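Local coordinates for protein amidohydrolase (Thermotoga maritima, PDB 3OOQ) that belongs to the amidohydrolase family and may act as an allantoinase, opening a ring amide by hydrolysis, at residues F15-R20 and L336-A341; G110-V115 and E313-Q318; E289-L294 and A320-Y325. All blocks are in the same frame, centred on the assembly; numbering follows the deposited sequence.

Contact 1: F15-R20 and L336-A341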
# COMPACT_ATOMS: atom_id res chain seq x y z
N PHE F 15 -51.05 33.01 -8.46
CA PHE F 15 -49.81 33.69 -8.15
C PHE F 15 -48.91 33.76 -9.39
O PHE F 15 -48.10 32.86 -9.62
CB PHE F 15 -49.09 32.94 -7.01
CG PHE F 15 -49.56 33.32 -5.63
CD1 PHE F 15 -50.78 32.87 -5.14
CD2 PHE F 15 -48.77 34.13 -4.82
CE1 PHE F 15 -51.22 33.22 -3.86
CE2 PHE F 15 -49.21 34.48 -3.53
CZ PHE F 15 -50.44 34.02 -3.06
N PRO F 16 -49.05 34.84 -10.20
CA PRO F 16 -48.19 34.97 -11.38
C PRO F 16 -46.70 35.14 -11.04
O PRO F 16 -45.85 34.87 -11.91
CB PRO F 16 -48.69 36.26 -12.06
CG PRO F 16 -50.01 36.55 -11.46
CD PRO F 16 -49.98 35.97 -10.07
N ILE F 17 -46.42 35.60 -9.81
CA ILE F 17 -45.09 35.86 -9.26
C ILE F 17 -44.53 37.20 -9.69
O ILE F 17 -44.01 37.93 -8.87
CB ILE F 17 -44.01 34.74 -9.54
CG1 ILE F 17 -44.39 33.41 -8.88
CG2 ILE F 17 -42.61 35.20 -9.11
CD1 ILE F 17 -44.76 33.50 -7.41
N THR F 18 -44.64 37.50 -10.97
CA THR F 18 -44.11 38.74 -11.51
C THR F 18 -45.13 39.88 -11.40
O THR F 18 -44.86 41.00 -11.83
CB THR F 18 -43.68 38.55 -12.95
OG1 THR F 18 -44.77 37.97 -13.68
CG2 THR F 18 -42.44 37.59 -13.01
N SER F 19 -46.28 39.58 -10.83
CA SER F 19 -47.27 40.58 -10.43
C SER F 19 -48.07 39.97 -9.28
O SER F 19 -47.96 38.77 -9.01
CB SER F 19 -48.17 41.02 -11.59
OG SER F 19 -48.86 39.92 -12.16
N ARG F 20 -48.84 40.81 -8.60
CA ARG F 20 -49.54 40.42 -7.38
C ARG F 20 -50.62 39.36 -7.61
O ARG F 20 -51.26 39.35 -8.66
CB ARG F 20 -50.11 41.65 -6.66
CG ARG F 20 -49.22 42.06 -5.50
CD ARG F 20 -49.16 43.56 -5.31
NE ARG F 20 -47.86 43.96 -4.73
CZ ARG F 20 -47.68 44.39 -3.48
NH1 ARG F 20 -46.46 44.72 -3.07
NH2 ARG F 20 -48.70 44.49 -2.64
N LEU F 336 -37.34 31.47 -6.24
CA LEU F 336 -37.68 30.09 -6.56
C LEU F 336 -38.21 29.91 -7.98
O LEU F 336 -38.36 28.77 -8.45
CB LEU F 336 -38.69 29.54 -5.57
CG LEU F 336 -38.21 29.32 -4.13
CD1 LEU F 336 -39.40 28.91 -3.25
CD2 LEU F 336 -37.07 28.29 -4.06
N THR F 337 -38.47 31.04 -8.65
CA THR F 337 -39.20 31.04 -9.94
C THR F 337 -38.52 31.89 -11.03
O THR F 337 -37.67 31.38 -11.78
CB THR F 337 -40.68 31.43 -9.72
OG1 THR F 337 -40.73 32.64 -8.95
CG2 THR F 337 -41.45 30.33 -8.95
N VAL F 338 -38.90 33.17 -11.13
CA VAL F 338 -38.43 34.04 -12.21
C VAL F 338 -36.92 34.35 -12.15
O VAL F 338 -36.25 34.38 -13.18
CB VAL F 338 -39.28 35.38 -12.28
CG1 VAL F 338 -39.20 36.18 -10.98
CG2 VAL F 338 -38.86 36.25 -13.48
N ASN F 339 -36.37 34.58 -10.96
CA ASN F 339 -34.91 34.80 -10.80
C ASN F 339 -34.05 33.62 -11.30
O ASN F 339 -33.20 33.82 -12.16
CB ASN F 339 -34.56 35.15 -9.35
CG ASN F 339 -35.01 36.55 -8.95
OD1 ASN F 339 -35.87 37.15 -9.59
ND2 ASN F 339 -34.43 37.07 -7.86
N PRO F 340 -34.27 32.38 -10.77
CA PRO F 340 -33.55 31.24 -11.36
C PRO F 340 -33.78 31.14 -12.87
O PRO F 340 -32.82 30.98 -13.61
CB PRO F 340 -34.12 30.01 -10.64
CG PRO F 340 -35.32 30.49 -9.87
CD PRO F 340 -35.09 31.96 -9.62
N ALA F 341 -35.04 31.27 -13.32
CA ALA F 341 -35.31 31.32 -14.77
C ALA F 341 -34.38 32.31 -15.50
O ALA F 341 -33.81 32.00 -16.56
CB ALA F 341 -36.77 31.67 -15.03
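Ile17 meets the start of helix 338-343 by pushing its CG2 methyl against the hydroxyl of Thr337 and the first residue of the helix, Val338. The backbone at Ile17 has a positive phi of 82°, unusual for a beta-branched residue, and a weak bond from Thr18 N back to Pro16 O closes a classic gamma turn around it. This turn presents the isoleucine to the helix. With chi1 at -64°, Ile17 CG2 lies anti to the backbone N and reaches Thr337 OG1 at 3.2 Å, a close methyl-to-oxygen packing contact, while Ile17 CG1 stands 3.7 Å from that same OG1. The polar need of Thr337 OG1 is met elsewhere, by Leu333 O at the end of helix 329-334. Ile17 CG2 also touches Val338 CG1 at 4.0 Å, the two side chains sliding past one another in opposite directions. Residues 15-20 belong to the loop between strands 12-14 and 24-29, and Thr337 to Ala341 follow the T-x-N-P-A pattern familiar from amidohydrolases; the contact therefore joins the N-terminal beta region to a helix of the catalytic fold, with Pro57 of strand 54-64 also against Ile17. Next comes Thr18, whose two branches divide the work. Thr18 CG2 rests on Val338, equally near CB and CG2 at 3.9 Å. OG1, placed between the backbone N and carbonyl carbon (chi1 52°), instead hydrogen-bonds Glu354 OE2, and a bound glycerol, probably from the crystallisation liquor, lies about 3 Å from this side chain.

Contact 2: G110-V115 and E313-Q318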
# COMPACT_ATOMS: atom_id res chain seq x y z
N GLY F 110 -43.29 18.37 -4.28
CA GLY F 110 -42.93 19.63 -3.63
C GLY F 110 -43.03 20.84 -4.56
O GLY F 110 -42.64 21.95 -4.20
N GLY F 111 -43.53 20.61 -5.76
CA GLY F 111 -43.86 21.69 -6.67
C GLY F 111 -42.73 22.17 -7.55
O GLY F 111 -42.84 23.24 -8.14
N VAL F 112 -41.66 21.39 -7.65
CA VAL F 112 -40.52 21.71 -8.51
C VAL F 112 -40.65 21.04 -9.87
O VAL F 112 -40.84 19.82 -9.97
CB VAL F 112 -39.18 21.27 -7.85
CG1 VAL F 112 -38.00 21.67 -8.73
CG2 VAL F 112 -39.03 21.92 -6.48
N THR F 113 -40.53 21.82 -10.94
CA THR F 113 -40.75 21.27 -12.27
C THR F 113 -39.52 21.31 -13.18
O THR F 113 -39.39 20.47 -14.06
CB THR F 113 -41.92 21.98 -12.99
OG1 THR F 113 -41.66 23.39 -13.02
CG2 THR F 113 -43.23 21.73 -12.26
N SER F 114 -38.64 22.27 -12.96
CA SER F 114 -37.43 22.45 -13.79
C SER F 114 -36.19 22.63 -12.92
O SER F 114 -36.26 23.24 -11.87
CB SER F 114 -37.57 23.69 -14.71
OG SER F 114 -38.63 23.53 -15.65
N VAL F 115 -35.06 22.10 -13.38
CA VAL F 115 -33.80 22.25 -12.67
C VAL F 115 -32.65 22.31 -13.67
O VAL F 115 -32.73 21.76 -14.77
CB VAL F 115 -33.51 21.05 -11.68
CG1 VAL F 115 -34.66 20.84 -10.69
CG2 VAL F 115 -33.30 19.75 -12.45
N GLU F 313 -37.65 18.05 -2.87
CA GLU F 313 -39.03 18.02 -2.39
C GLU F 313 -39.28 19.07 -1.33
O GLU F 313 -40.44 19.48 -1.12
CB GLU F 313 -39.42 16.63 -1.86
CG GLU F 313 -38.60 16.13 -0.68
CD GLU F 313 -38.89 14.67 -0.33
OE1 GLU F 313 -40.10 14.29 -0.37
OE2 GLU F 313 -37.92 13.91 -0.03
N PHE F 314 -38.21 19.51 -0.67
CA PHE F 314 -38.33 20.45 0.44
C PHE F 314 -37.92 21.90 0.12
O PHE F 314 -37.69 22.70 1.03
CB PHE F 314 -37.58 19.93 1.67
CG PHE F 314 -38.11 18.60 2.20
CD1 PHE F 314 -39.47 18.40 2.40
CD2 PHE F 314 -37.22 17.56 2.51
CE1 PHE F 314 -39.96 17.17 2.90
CE2 PHE F 314 -37.69 16.32 3.00
CZ PHE F 314 -39.06 16.13 3.19
N ALA F 315 -37.85 22.22 -1.17
CA ALA F 315 -37.52 23.58 -1.60
C ALA F 315 -38.38 24.65 -0.90
O ALA F 315 -37.86 25.70 -0.48
CB ALA F 315 -37.65 23.70 -3.12
N THR F 316 -39.69 24.39 -0.77
CA THR F 316 -40.59 25.36 -0.11
C THR F 316 -40.35 25.46 1.38
O THR F 316 -40.65 26.49 1.99
CB THR F 316 -42.10 25.09 -0.37
OG1 THR F 316 -42.47 23.81 0.16
CG2 THR F 316 -42.40 25.14 -1.86
N VAL F 317 -39.84 24.37 1.96
CA VAL F 317 -39.53 24.33 3.38
C VAL F 317 -38.33 25.24 3.67
O VAL F 317 -38.36 26.04 4.62
CB VAL F 317 -39.25 22.89 3.90
CG1 VAL F 317 -38.99 22.90 5.40
CG2 VAL F 317 -40.42 21.96 3.60
N GLN F 318 -37.29 25.12 2.84
CA GLN F 318 -36.12 25.98 2.96
C GLN F 318 -36.48 27.46 2.73
O GLN F 318 -36.10 28.32 3.52
CB GLN F 318 -35.03 25.56 1.98
CG GLN F 318 -33.81 26.48 2.11
CD GLN F 318 -32.64 26.10 1.23
OE1 GLN F 318 -31.50 26.12 1.70
NE2 GLN F 318 -32.90 25.77 -0.04
O HOH W 1 -41.17 22.01 -1.89
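Gly110 and Glu313 make the tight end of this contact, their backbones meeting with no side chain in between. Their CA atoms lie 4.4 Å apart, and Gly110 CA approaches Glu313 O at 3.5 Å in a CA-H...O contact with an angle of 146° at the hydrogen. The bare glycine makes room for that carbonyl. A water enclosed among buried residues fastens the same end. The water donates to Gly110 O and to Glu313 O, each at 2.7 Å, and accepts from Thr316 N at 3.0 Å, thereby satisfying an amide in the first turn of helix 315-321 as well as two carbonyls. Next along the chain, Gly111 is the C-prime residue of a Schellman motif that ends helix 103-108, so the chain leaves the helix and enters strand 112-117 exactly where it touches residues 313-318. The Glu313 side chain heads off elsewhere: Glu313 CG lies over the centre of the Phe314 ring, 3.6 Å above the plane.

The looser side is apolar, though every touching residue is buried. Thr316 CG2 keeps 4.0 Å from Gly110 O, while the Thr316 hydroxyl bonds Arg324 of the second subunit. Val112, with CG1 anti to the backbone N (chi1 -178°), turns its other methyl, CG2, to Ala315 CB at 4.0 Å.

Both segments lie in the amidohydrolase domain of the TIM-barrel clan, where helices pack outside the strands. Strand 112-117 runs parallel to strand 54-64, whose Phe59 touches both Val112 and Thr316, while helix 315-321 presents Val317 to Thr321 of the second subunit.

Contact 3: E289-L294 and A320-Y325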
# COMPACT_ATOMS: atom_id res chain seq x y z
N GLU F 289 -29.71 34.82 6.68
CA GLU F 289 -29.81 36.26 6.50
C GLU F 289 -29.24 36.77 5.18
O GLU F 289 -29.52 37.91 4.78
CB GLU F 289 -29.09 36.97 7.64
CG GLU F 289 -29.75 36.79 8.98
CD GLU F 289 -29.21 37.76 10.00
OE1 GLU F 289 -28.02 38.11 9.93
OE2 GLU F 289 -29.99 38.19 10.88
N THR F 290 -28.45 35.94 4.52
CA THR F 290 -27.84 36.29 3.25
C THR F 290 -28.90 36.62 2.17
O THR F 290 -28.69 37.50 1.33
CB THR F 290 -26.84 35.19 2.77
OG1 THR F 290 -25.89 35.76 1.88
CG2 THR F 290 -27.54 34.04 2.06
N ILE F 291 -30.04 35.94 2.20
CA ILE F 291 -31.10 36.21 1.25
C ILE F 291 -31.47 37.71 1.33
O ILE F 291 -31.32 38.45 0.35
CB ILE F 291 -32.32 35.29 1.46
CG1 ILE F 291 -31.97 33.84 1.04
CG2 ILE F 291 -33.55 35.82 0.70
CD1 ILE F 291 -32.97 32.79 1.49
N ALA F 292 -31.89 38.14 2.51
CA ALA F 292 -32.23 39.54 2.78
C ALA F 292 -31.10 40.47 2.37
O ALA F 292 -31.33 41.47 1.68
CB ALA F 292 -32.54 39.72 4.26
N LYS F 293 -29.87 40.14 2.80
CA LYS F 293 -28.75 41.03 2.62
C LYS F 293 -28.46 41.25 1.14
O LYS F 293 -28.27 42.39 0.71
CB LYS F 293 -27.51 40.51 3.35
CG LYS F 293 -27.68 40.52 4.86
CD LYS F 293 -26.50 39.87 5.57
CE LYS F 293 -26.57 40.19 7.06
NZ LYS F 293 -25.26 40.65 7.54
N LEU F 294 -28.46 40.18 0.37
CA LEU F 294 -28.15 40.29 -1.05
C LEU F 294 -29.28 41.01 -1.78
O LEU F 294 -29.02 41.91 -2.56
CB LEU F 294 -27.84 38.92 -1.66
CG LEU F 294 -26.55 38.29 -1.09
CD1 LEU F 294 -26.25 36.94 -1.71
CD2 LEU F 294 -25.36 39.23 -1.30
N ALA F 320 -39.50 29.03 2.92
CA ALA F 320 -40.35 29.48 4.04
C ALA F 320 -39.56 29.81 5.30
O ALA F 320 -39.78 30.84 5.92
CB ALA F 320 -41.42 28.45 4.33
N THR F 321 -38.62 28.94 5.65
CA THR F 321 -37.79 29.11 6.85
C THR F 321 -37.01 30.42 6.81
O THR F 321 -36.71 31.03 7.86
CB THR F 321 -36.83 27.92 7.03
OG1 THR F 321 -37.61 26.74 7.26
CG2 THR F 321 -35.86 28.12 8.20
N ALA F 322 -36.69 30.89 5.61
CA ALA F 322 -35.94 32.14 5.50
C ALA F 322 -36.73 33.33 6.04
O ALA F 322 -36.13 34.34 6.42
CB ALA F 322 -35.44 32.38 4.09
N MSE F 323 -38.05 33.20 6.14
CA MSE F 323 -38.90 34.23 6.78
C MSE F 323 -38.56 34.43 8.26
O MSE F 323 -38.91 35.45 8.83
CB MSE F 323 -40.39 33.94 6.61
CG MSE F 323 -40.85 33.97 5.17
SE MSE F 323 -42.79 33.86 4.89
CE MSE F 323 -43.17 32.10 5.66
N ARG F 324 -37.85 33.48 8.86
CA ARG F 324 -37.30 33.68 10.21
C ARG F 324 -36.03 34.51 10.22
O ARG F 324 -35.51 34.79 11.30
CB ARG F 324 -36.98 32.35 10.90
CG ARG F 324 -38.11 31.39 10.92
CD ARG F 324 -37.92 30.29 11.94
NE ARG F 324 -39.24 29.78 12.28
CZ ARG F 324 -39.48 28.66 12.95
NH1 ARG F 324 -38.49 27.87 13.36
NH2 ARG F 324 -40.74 28.34 13.19
N TYR F 325 -35.51 34.86 9.04
CA TYR F 325 -34.23 35.57 8.93
C TYR F 325 -34.33 36.83 8.06
O TYR F 325 -33.39 37.19 7.33
CB TYR F 325 -33.13 34.62 8.44
CG TYR F 325 -33.03 33.38 9.30
CD1 TYR F 325 -33.79 32.25 9.02
CD2 TYR F 325 -32.21 33.36 10.43
CE1 TYR F 325 -33.71 31.10 9.81
CE2 TYR F 325 -32.13 32.22 11.25
CZ TYR F 325 -32.88 31.10 10.92
OH TYR F 325 -32.83 29.96 11.70
O HOH W 2 -32.87 36.34 4.78
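Ile291 and Ala322 supply the apolar end of a contact between two helical segments of the amidohydrolase fold, a member of the TIM-barrel clan: the N-terminal part of 289-294, on the helix that leads to strand 301-303, and the C-terminal part of 320-325. Ile291 extends CD1 onto Ala322 CB at 3.6 Å, and Leu332 of helix 329-334 packs against both residues.

Tyr325 covers the more open end, beside the exposed Glu289. Tyr325 CB sits 3.9 Å from Glu289 N and 4.1 Å from Glu289 CG. From there CG, placed anti to the carbonyl carbon (chi1 -55°), starts the ring on a path away from residues 289-294, which the OH at its tip has left well behind. Glu289 CG lies oblique to the ring. The two side chains cross at about a right angle, with the carboxylate and ring planes 83° apart. The tyrosine side chain also packs on Phe314 and Glu313 of the second subunit and on Met288 of its own chain; it thus spans the internal contact and the subunit interface. Its neighbour Arg324 also works on that interface, hydrogen-bonding the carbonyl oxygens of Pro368 and Asp370 of the second subunit.

The carbonyl of Tyr325 faces the opposing helix instead. Glu289 CA stands 3.8 Å from Tyr325 O, and Ala292 CB lies at 4.1 Å from the same oxygen. Between the backbones a single water donates to Tyr325 O at 2.7 Å and accepts from Ala292 N at 3.1 Å.

Overall arrangement
From the N terminus, the loop after strand 12-14 is the first to find its partner late in the chain: contact 1 closes a span of more than 300 residues on helix 338-343, and contacts 2 and 3 both nest inside it. Strand 112-117 opens contact 2, which closes on helix 315-321. Before that closure helix 290-297 begins contact 3, which closes on the C-terminal part of helix 315-321 and the residues after it, so contacts 2 and 3 cross and their segments adjoin in sequence. Centres lie about 14 Å apart for contacts 1 and 2, and about 17 Å for the other pairs. Contacts 2 and 3 both touch the second subunit, whereas contact 1 touches no other chain.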